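Long-range contact in unsaturated glucuronyl hydrolase (Streptococcus agalactiae, PDB 2ZZR), which hydrolyses unsaturated hyaluronan, chondroitin and heparin disaccharides, releasing the unsaturated uronic acid by cleaving (1->3) or (1->4) glycosidic bonds: residues Phe278-Tyr289 and Asp296-Thr307. Residues are numbered along the deposited sequence; the frame is centred on the assembly and turned at random.
With SO4 (sulfate ion), chain C; SO4 (sulfate ion), chain D.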
ATOM      1  N   PHE A 278      -9.495   0.647 -12.634  1.00 15.54           N
ATOM      2  CA  PHE A 278      -8.113   0.196 -12.731  1.00 15.41           C
ATOM      3  C   PHE A 278      -8.008  -0.941 -13.742  1.00 15.43           C
ATOM      4  O   PHE A 278      -7.207  -0.871 -14.675  1.00 15.44           O
ATOM      5  CB  PHE A 278      -7.632  -0.234 -11.335  1.00 15.26           C
ATOM      6  CG  PHE A 278      -6.150  -0.503 -11.228  1.00 15.22           C
ATOM      7  CD1 PHE A 278      -5.256   0.528 -10.940  1.00 14.97           C
ATOM      8  CD2 PHE A 278      -5.657  -1.801 -11.349  1.00 15.37           C
ATOM      9  CE1 PHE A 278      -3.881   0.276 -10.814  1.00 15.41           C
ATOM     10  CE2 PHE A 278      -4.283  -2.061 -11.222  1.00 15.80           C
ATOM     11  CZ  PHE A 278      -3.399  -1.019 -10.951  1.00 15.09           C
ATOM     12  N   LEU A 279      -8.851  -1.966 -13.583  1.00 15.21           N
ATOM     13  CA  LEU A 279      -8.809  -3.134 -14.459  1.00 15.09           C
ATOM     14  C   LEU A 279      -8.985  -2.745 -15.923  1.00 15.69           C
ATOM     15  O   LEU A 279      -8.283  -3.267 -16.788  1.00 15.74           O
ATOM     16  CB  LEU A 279      -9.871  -4.162 -14.059  1.00 15.27           C
ATOM     17  CG  LEU A 279      -9.692  -4.827 -12.687  1.00 14.64           C
ATOM     18  CD1 LEU A 279     -10.867  -5.769 -12.414  1.00 15.27           C
ATOM     19  CD2 LEU A 279      -8.351  -5.559 -12.572  1.00 13.99           C
ATOM     20  N   ASN A 280      -9.909  -1.818 -16.180  1.00 16.13           N
ATOM     21  CA  ASN A 280     -10.227  -1.385 -17.547  1.00 16.62           C
ATOM     22  C   ASN A 280      -9.091  -0.634 -18.232  1.00 17.43           C
ATOM     23  O   ASN A 280      -9.076  -0.500 -19.463  1.00 17.71           O
ATOM     24  CB  ASN A 280     -11.501  -0.539 -17.554  1.00 16.55           C
ATOM     25  CG  ASN A 280     -12.753  -1.377 -17.386  1.00 15.84           C
ATOM     26  OD1 ASN A 280     -12.725  -2.591 -17.566  1.00 18.04           O
ATOM     27  ND2 ASN A 280     -13.858  -0.730 -17.048  1.00 16.11           N
ATOM     28  N   ARG A 281      -8.141  -0.157 -17.434  1.00 17.72           N
ATOM     29  CA  ARG A 281      -7.022   0.615 -17.960  1.00 18.64           C
ATOM     30  C   ARG A 281      -5.683  -0.123 -17.912  1.00 19.10           C
ATOM     31  O   ARG A 281      -4.630   0.459 -18.182  1.00 19.70           O
ATOM     32  CB  ARG A 281      -6.964   1.981 -17.282  1.00 18.51           C
ATOM     33  CG  ARG A 281      -8.098   2.888 -17.738  1.00 18.75           C
ATOM     34  CD  ARG A 281      -8.412   3.995 -16.752  1.00 19.43           C
ATOM     35  NE  ARG A 281      -9.582   4.771 -17.183  1.00 19.36           N
ATOM     36  CZ  ARG A 281     -10.850   4.371 -17.063  1.00 20.17           C
ATOM     37  NH1 ARG A 281     -11.144   3.195 -16.514  1.00 18.79           N
ATOM     38  NH2 ARG A 281     -11.834   5.159 -17.485  1.00 19.77           N
ATOM     39  N   LEU A 282      -5.741  -1.416 -17.591  1.00 19.11           N
ATOM     40  CA  LEU A 282      -4.574  -2.297 -17.659  1.00 19.85           C
ATOM     41  C   LEU A 282      -4.249  -2.668 -19.105  1.00 20.37           C
ATOM     42  O   LEU A 282      -5.163  -2.874 -19.908  1.00 20.55           O
ATOM     43  CB  LEU A 282      -4.805  -3.581 -16.850  1.00 19.55           C
ATOM     44  CG  LEU A 282      -4.904  -3.459 -15.326  1.00 19.82           C
ATOM     45  CD1 LEU A 282      -5.166  -4.826 -14.724  1.00 20.38           C
ATOM     46  CD2 LEU A 282      -3.651  -2.837 -14.718  1.00 19.47           C
ATOM     47  N   PRO A 283      -2.949  -2.764 -19.441  1.00 21.07           N
ATOM     48  CA  PRO A 283      -2.535  -3.185 -20.785  1.00 21.62           C
ATOM     49  C   PRO A 283      -2.600  -4.700 -20.972  1.00 22.23           C
ATOM     50  O   PRO A 283      -3.090  -5.413 -20.092  1.00 22.41           O
ATOM     51  CB  PRO A 283      -1.082  -2.714 -20.850  1.00 21.67           C
ATOM     52  CG  PRO A 283      -0.606  -2.881 -19.451  1.00 21.27           C
ATOM     53  CD  PRO A 283      -1.782  -2.470 -18.586  1.00 21.03           C
ATOM     54  N   GLU A 284      -2.092  -5.183 -22.107  1.00 22.82           N
ATOM     55  CA  GLU A 284      -2.170  -6.600 -22.473  1.00 23.38           C
ATOM     56  C   GLU A 284      -1.671  -7.568 -21.392  1.00 22.78           C
ATOM     57  O   GLU A 284      -2.311  -8.592 -21.143  1.00 22.87           O
ATOM     58  CB  GLU A 284      -1.442  -6.851 -23.803  1.00 23.88           C
ATOM     59  CG  GLU A 284      -1.922  -8.079 -24.579  1.00 27.30           C
ATOM     60  CD  GLU A 284      -1.402  -9.396 -24.020  1.00 31.48           C
ATOM     61  OE1 GLU A 284      -0.268  -9.427 -23.488  1.00 33.61           O
ATOM     62  OE2 GLU A 284      -2.134 -10.410 -24.119  1.00 34.20           O
ATOM     63  N   ASP A 285      -0.536  -7.258 -20.761  1.00 22.18           N
ATOM     64  CA  ASP A 285       0.028  -8.136 -19.730  1.00 21.63           C
ATOM     65  C   ASP A 285      -0.548  -7.880 -18.324  1.00 21.02           C
ATOM     66  O   ASP A 285      -0.070  -8.445 -17.344  1.00 21.16           O
ATOM     67  CB  ASP A 285       1.571  -8.108 -19.738  1.00 21.66           C
ATOM     68  CG  ASP A 285       2.164  -6.822 -19.158  1.00 22.11           C
ATOM     69  OD1 ASP A 285       1.413  -5.920 -18.730  1.00 22.32           O
ATOM     70  OD2 ASP A 285       3.412  -6.723 -19.126  1.00 21.71           O
ATOM     71  N   LYS A 286      -1.568  -7.026 -18.252  1.00 20.76           N
ATOM     72  CA  LYS A 286      -2.306  -6.724 -17.010  1.00 20.06           C
ATOM     73  C   LYS A 286      -1.462  -6.069 -15.906  1.00 19.57           C
ATOM     74  O   LYS A 286      -1.806  -6.145 -14.721  1.00 19.13           O
ATOM     75  CB  LYS A 286      -3.041  -7.969 -16.473  1.00 20.59           C
ATOM     76  CG  LYS A 286      -3.779  -8.807 -17.528  1.00 21.18           C
ATOM     77  CD  LYS A 286      -4.808  -8.006 -18.320  1.00 23.31           C
ATOM     78  CE  LYS A 286      -5.665  -8.918 -19.204  1.00 23.37           C
ATOM     79  NZ  LYS A 286      -4.880  -9.596 -20.287  1.00 26.13           N
ATOM     80  N   VAL A 287      -0.366  -5.419 -16.297  1.00 18.72           N
ATOM     81  CA  VAL A 287       0.477  -4.695 -15.349  1.00 18.14           C
ATOM     82  C   VAL A 287       0.430  -3.205 -15.668  1.00 17.99           C
ATOM     83  O   VAL A 287       0.861  -2.773 -16.735  1.00 17.58           O
ATOM     84  CB  VAL A 287       1.938  -5.237 -15.315  1.00 18.36           C
ATOM     85  CG1 VAL A 287       2.831  -4.343 -14.466  1.00 18.04           C
ATOM     86  CG2 VAL A 287       1.959  -6.664 -14.781  1.00 18.74           C
ATOM     87  N   SER A 288      -0.103  -2.433 -14.726  1.00 17.59           N
ATOM     88  CA  SER A 288      -0.343  -1.006 -14.907  1.00 17.62           C
ATOM     89  C   SER A 288       0.889  -0.249 -15.391  1.00 17.99           C
ATOM     90  O   SER A 288       1.984  -0.425 -14.857  1.00 17.86           O
ATOM     91  CB  SER A 288      -0.802  -0.392 -13.587  1.00 17.66           C
ATOM     92  OG  SER A 288       0.180  -0.585 -12.583  1.00 16.21           O
ATOM     93  N   TYR A 289       0.691   0.589 -16.407  1.00 18.38           N
ATOM     94  CA  TYR A 289       1.655   1.637 -16.725  1.00 18.96           C
ATOM     95  C   TYR A 289       1.634   2.614 -15.556  1.00 18.73           C
ATOM     96  O   TYR A 289       0.685   2.618 -14.765  1.00 18.90           O
ATOM     97  CB  TYR A 289       1.300   2.320 -18.056  1.00 19.22           C
ATOM     98  CG  TYR A 289       1.784   1.548 -19.264  1.00 20.44           C
ATOM     99  CD1 TYR A 289       2.949   1.929 -19.939  1.00 21.26           C
ATOM    100  CD2 TYR A 289       1.094   0.427 -19.726  1.00 20.93           C
ATOM    101  CE1 TYR A 289       3.406   1.215 -21.046  1.00 20.96           C
ATOM    102  CE2 TYR A 289       1.551  -0.299 -20.829  1.00 21.36           C
ATOM    103  CZ  TYR A 289       2.703   0.113 -21.490  1.00 21.04           C
ATOM    104  OH  TYR A 289       3.160  -0.596 -22.584  1.00 21.57           O
ATOM    105  N   ASP A 296      -0.236  -0.258 -24.030  1.00 26.91           N
ATOM    106  CA  ASP A 296       0.736  -0.847 -24.949  1.00 27.48           C
ATOM    107  C   ASP A 296       1.068   0.086 -26.109  1.00 27.76           C
ATOM    108  O   ASP A 296       0.176   0.683 -26.708  1.00 28.00           O
ATOM    109  CB  ASP A 296       0.210  -2.181 -25.480  1.00 27.34           C
ATOM    110  CG  ASP A 296      -0.062  -3.179 -24.368  1.00 27.41           C
ATOM    111  OD1 ASP A 296      -1.250  -3.493 -24.134  1.00 26.99           O
ATOM    112  OD2 ASP A 296       0.908  -3.627 -23.723  1.00 26.21           O
ATOM    113  N   GLY A 297       2.360   0.219 -26.402  1.00 28.39           N
ATOM    114  CA  GLY A 297       2.818   1.061 -27.510  1.00 28.60           C
ATOM    115  C   GLY A 297       3.254   2.463 -27.122  1.00 28.79           C
ATOM    116  O   GLY A 297       3.885   3.162 -27.921  1.00 28.98           O
ATOM    117  N   SER A 298       2.934   2.871 -25.894  1.00 28.45           N
ATOM    118  CA  SER A 298       3.224   4.225 -25.416  1.00 28.17           C
ATOM    119  C   SER A 298       4.707   4.468 -25.140  1.00 27.86           C
ATOM    120  O   SER A 298       5.147   5.618 -25.098  1.00 28.12           O
ATOM    121  CB  SER A 298       2.413   4.534 -24.156  1.00 28.26           C
ATOM    122  OG  SER A 298       2.777   3.659 -23.102  1.00 27.82           O
ATOM    123  N   GLY A 299       5.463   3.391 -24.938  1.00 27.36           N
ATOM    124  CA  GLY A 299       6.884   3.476 -24.595  1.00 26.81           C
ATOM    125  C   GLY A 299       7.149   4.056 -23.213  1.00 26.40           C
ATOM    126  O   GLY A 299       8.288   4.391 -22.884  1.00 26.74           O
ATOM    127  N   GLN A 300       6.095   4.176 -22.407  1.00 25.42           N
ATOM    128  CA  GLN A 300       6.205   4.684 -21.041  1.00 24.67           C
ATOM    129  C   GLN A 300       6.534   3.543 -20.079  1.00 23.74           C
ATOM    130  O   GLN A 300       6.225   2.387 -20.369  1.00 23.64           O
ATOM    131  CB  GLN A 300       4.905   5.375 -20.626  1.00 24.84           C
ATOM    132  CG  GLN A 300       4.616   6.664 -21.383  1.00 25.57           C
ATOM    133  CD  GLN A 300       5.414   7.855 -20.878  1.00 26.12           C
ATOM    134  OE1 GLN A 300       5.948   7.845 -19.766  1.00 25.97           O
ATOM    135  NE2 GLN A 300       5.489   8.902 -21.700  1.00 26.86           N
ATOM    136  N   PRO A 301       7.178   3.858 -18.937  1.00 22.91           N
ATOM    137  CA  PRO A 301       7.507   2.776 -18.013  1.00 21.98           C
ATOM    138  C   PRO A 301       6.277   2.268 -17.258  1.00 21.15           C
ATOM    139  O   PRO A 301       5.282   2.985 -17.122  1.00 21.06           O
ATOM    140  CB  PRO A 301       8.498   3.428 -17.048  1.00 22.33           C
ATOM    141  CG  PRO A 301       8.148   4.870 -17.059  1.00 22.35           C
ATOM    142  CD  PRO A 301       7.651   5.169 -18.447  1.00 22.81           C
ATOM    143  N   ARG A 302       6.347   1.028 -16.787  1.00 20.09           N
ATOM    144  CA  ARG A 302       5.288   0.487 -15.940  1.00 18.77           C
ATOM    145  C   ARG A 302       5.481   0.991 -14.526  1.00 18.13           C
ATOM    146  O   ARG A 302       6.550   1.508 -14.182  1.00 17.93           O
ATOM    147  CB  ARG A 302       5.328  -1.047 -15.932  1.00 18.74           C
ATOM    148  CG  ARG A 302       5.362  -1.710 -17.303  1.00 18.89           C
ATOM    149  CD  ARG A 302       4.250  -1.200 -18.212  1.00 19.92           C
ATOM    150  NE  ARG A 302       4.241  -1.895 -19.494  1.00 21.91           N
ATOM    151  CZ  ARG A 302       3.517  -2.980 -19.766  1.00 22.89           C
ATOM    152  NH1 ARG A 302       2.720  -3.515 -18.844  1.00 22.66           N
ATOM    153  NH2 ARG A 302       3.588  -3.532 -20.970  1.00 22.61           N
ATOM    154  N   ASP A 303       4.435   0.877 -13.709  1.00 17.02           N
ATOM    155  CA  ASP A 303       4.613   0.947 -12.272  1.00 16.17           C
ATOM    156  C   ASP A 303       4.076  -0.340 -11.665  1.00 16.13           C
ATOM    157  O   ASP A 303       2.890  -0.437 -11.339  1.00 15.93           O
ATOM    158  CB  ASP A 303       3.937   2.160 -11.636  1.00 15.89           C
ATOM    159  CG  ASP A 303       4.143   2.205 -10.123  1.00 15.06           C
ATOM    160  OD1 ASP A 303       3.322   2.829  -9.426  1.00 14.03           O
ATOM    161  OD2 ASP A 303       5.118   1.586  -9.631  1.00 15.17           O
ATOM    162  N   THR A 304       4.969  -1.315 -11.513  1.00 15.59           N
ATOM    163  CA  THR A 304       4.609  -2.619 -10.961  1.00 15.43           C
ATOM    164  C   THR A 304       4.124  -2.509  -9.516  1.00 14.94           C
ATOM    165  O   THR A 304       3.329  -3.342  -9.073  1.00 14.57           O
ATOM    166  CB  THR A 304       5.784  -3.603 -11.021  1.00 15.55           C
ATOM    167  OG1 THR A 304       6.940  -3.002 -10.428  1.00 15.40           O
ATOM    168  CG2 THR A 304       6.095  -3.983 -12.462  1.00 16.09           C
ATOM    169  N   SER A 305       4.585  -1.492  -8.784  1.00 14.36           N
ATOM    170  CA  SER A 305       4.177  -1.344  -7.378  1.00 14.11           C
ATOM    171  C   SER A 305       2.677  -1.078  -7.255  1.00 14.24           C
ATOM    172  O   SER A 305       2.054  -1.499  -6.287  1.00 13.87           O
ATOM    173  CB  SER A 305       4.990  -0.272  -6.636  1.00 14.27           C
ATOM    174  OG  SER A 305       4.625   1.049  -7.015  1.00 13.65           O
ATOM    175  N   ALA A 306       2.111  -0.387  -8.246  1.00 13.82           N
ATOM    176  CA  ALA A 306       0.670  -0.117  -8.276  1.00 14.07           C
ATOM    177  C   ALA A 306      -0.094  -1.422  -8.461  1.00 13.88           C
ATOM    178  O   ALA A 306      -1.111  -1.660  -7.810  1.00 14.29           O
ATOM    179  CB  ALA A 306       0.334   0.860  -9.394  1.00 14.00           C
ATOM    180  N   THR A 307       0.420  -2.274  -9.343  1.00 13.58           N
ATOM    181  CA  THR A 307      -0.212  -3.555  -9.633  1.00 13.25           C
ATOM    182  C   THR A 307      -0.094  -4.517  -8.435  1.00 13.00           C
ATOM    183  O   THR A 307      -1.076  -5.180  -8.075  1.00 12.88           O
ATOM    184  CB  THR A 307       0.330  -4.143 -10.962  1.00 13.18           C
ATOM    185  OG1 THR A 307      -0.047  -3.266 -12.037  1.00 13.74           O
ATOM    186  CG2 THR A 307      -0.260  -5.525 -11.240  1.00 13.75           C
TER
HETATM  187  S   SO4 C 402       5.678  -0.261 -24.864  1.00 35.98           S
HETATM  188  O1  SO4 C 402       4.699  -1.169 -25.449  1.00 35.27           O
HETATM  189  O2  SO4 C 402       5.011   0.716 -24.012  1.00 36.11           O
HETATM  190  O3  SO4 C 402       6.646  -1.006 -24.071  1.00 35.92           O
HETATM  191  O4  SO4 C 402       6.375   0.451 -25.933  1.00 36.86           O
HETATM  192  S   SO4 D 403      -6.245  -7.803 -23.384  1.00 50.86           S
HETATM  193  O1  SO4 D 403      -7.692  -7.839 -23.588  1.00 51.07           O
HETATM  194  O2  SO4 D 403      -5.937  -7.450 -22.002  1.00 51.37           O
HETATM  195  O3  SO4 D 403      -5.676  -9.118 -23.674  1.00 51.29           O
HETATM  196  O4  SO4 D 403      -5.658  -6.796 -24.264  1.00 51.37           O
HETATM  197  O   HOH W   1       1.342  -5.418 -21.942  1.00 23.80           O
HETATM  198  O   HOH W   2       3.572  -3.326 -24.367  1.00 30.76           O
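Arg302 lies flat on the ring of Tyr289 in a cation-pi stack, within the loop that joins helices 265-280 and 304-318 of the (alpha/alpha)6 barrel of the glycoside hydrolase 88 family. Guanidinium and ring planes differ by 21°, and Arg302 NE sits toward the rim, 3.2 Å from Tyr289 CZ. Further back, Arg302 CD stands almost exactly over the ring centre in a CH-pi contact; with CG beside the backbone N and a second bend at chi2 (-52°), the chain turns over the ring.

At the guanidinium edge, Arg302 NH1 reaches Asp285 OD1 at 2.7 Å, a salt bridge nearly in the guanidinium plane, and makes a weak second bond to Val287 O. The same OD1 takes Val287 N from the opposite face of the carboxylate, closing an Asx turn, while OD2 is held by Tyr346 of helix 328-346. Asp296 OD1 receives Glu284 N at 2.8 Å through its syn lone pair, and its OD2 shares one water with Arg302 NH2 and Asp285 N. Beyond the stack, Tyr289 OH donates to a sulfate, probably from the crystallisation liquor, which Gly297 N and Gly299 N also grip.

Toward the substrate site, Asp303 N bonds to Ser288 O; Asp303 N-caps helix 304-318 and salt-bridges Arg246, a probable substrate-binding residue. Beside this cap, Ser288 OG and Thr307 OG1 share a hydrogen bond of 2.7 Å.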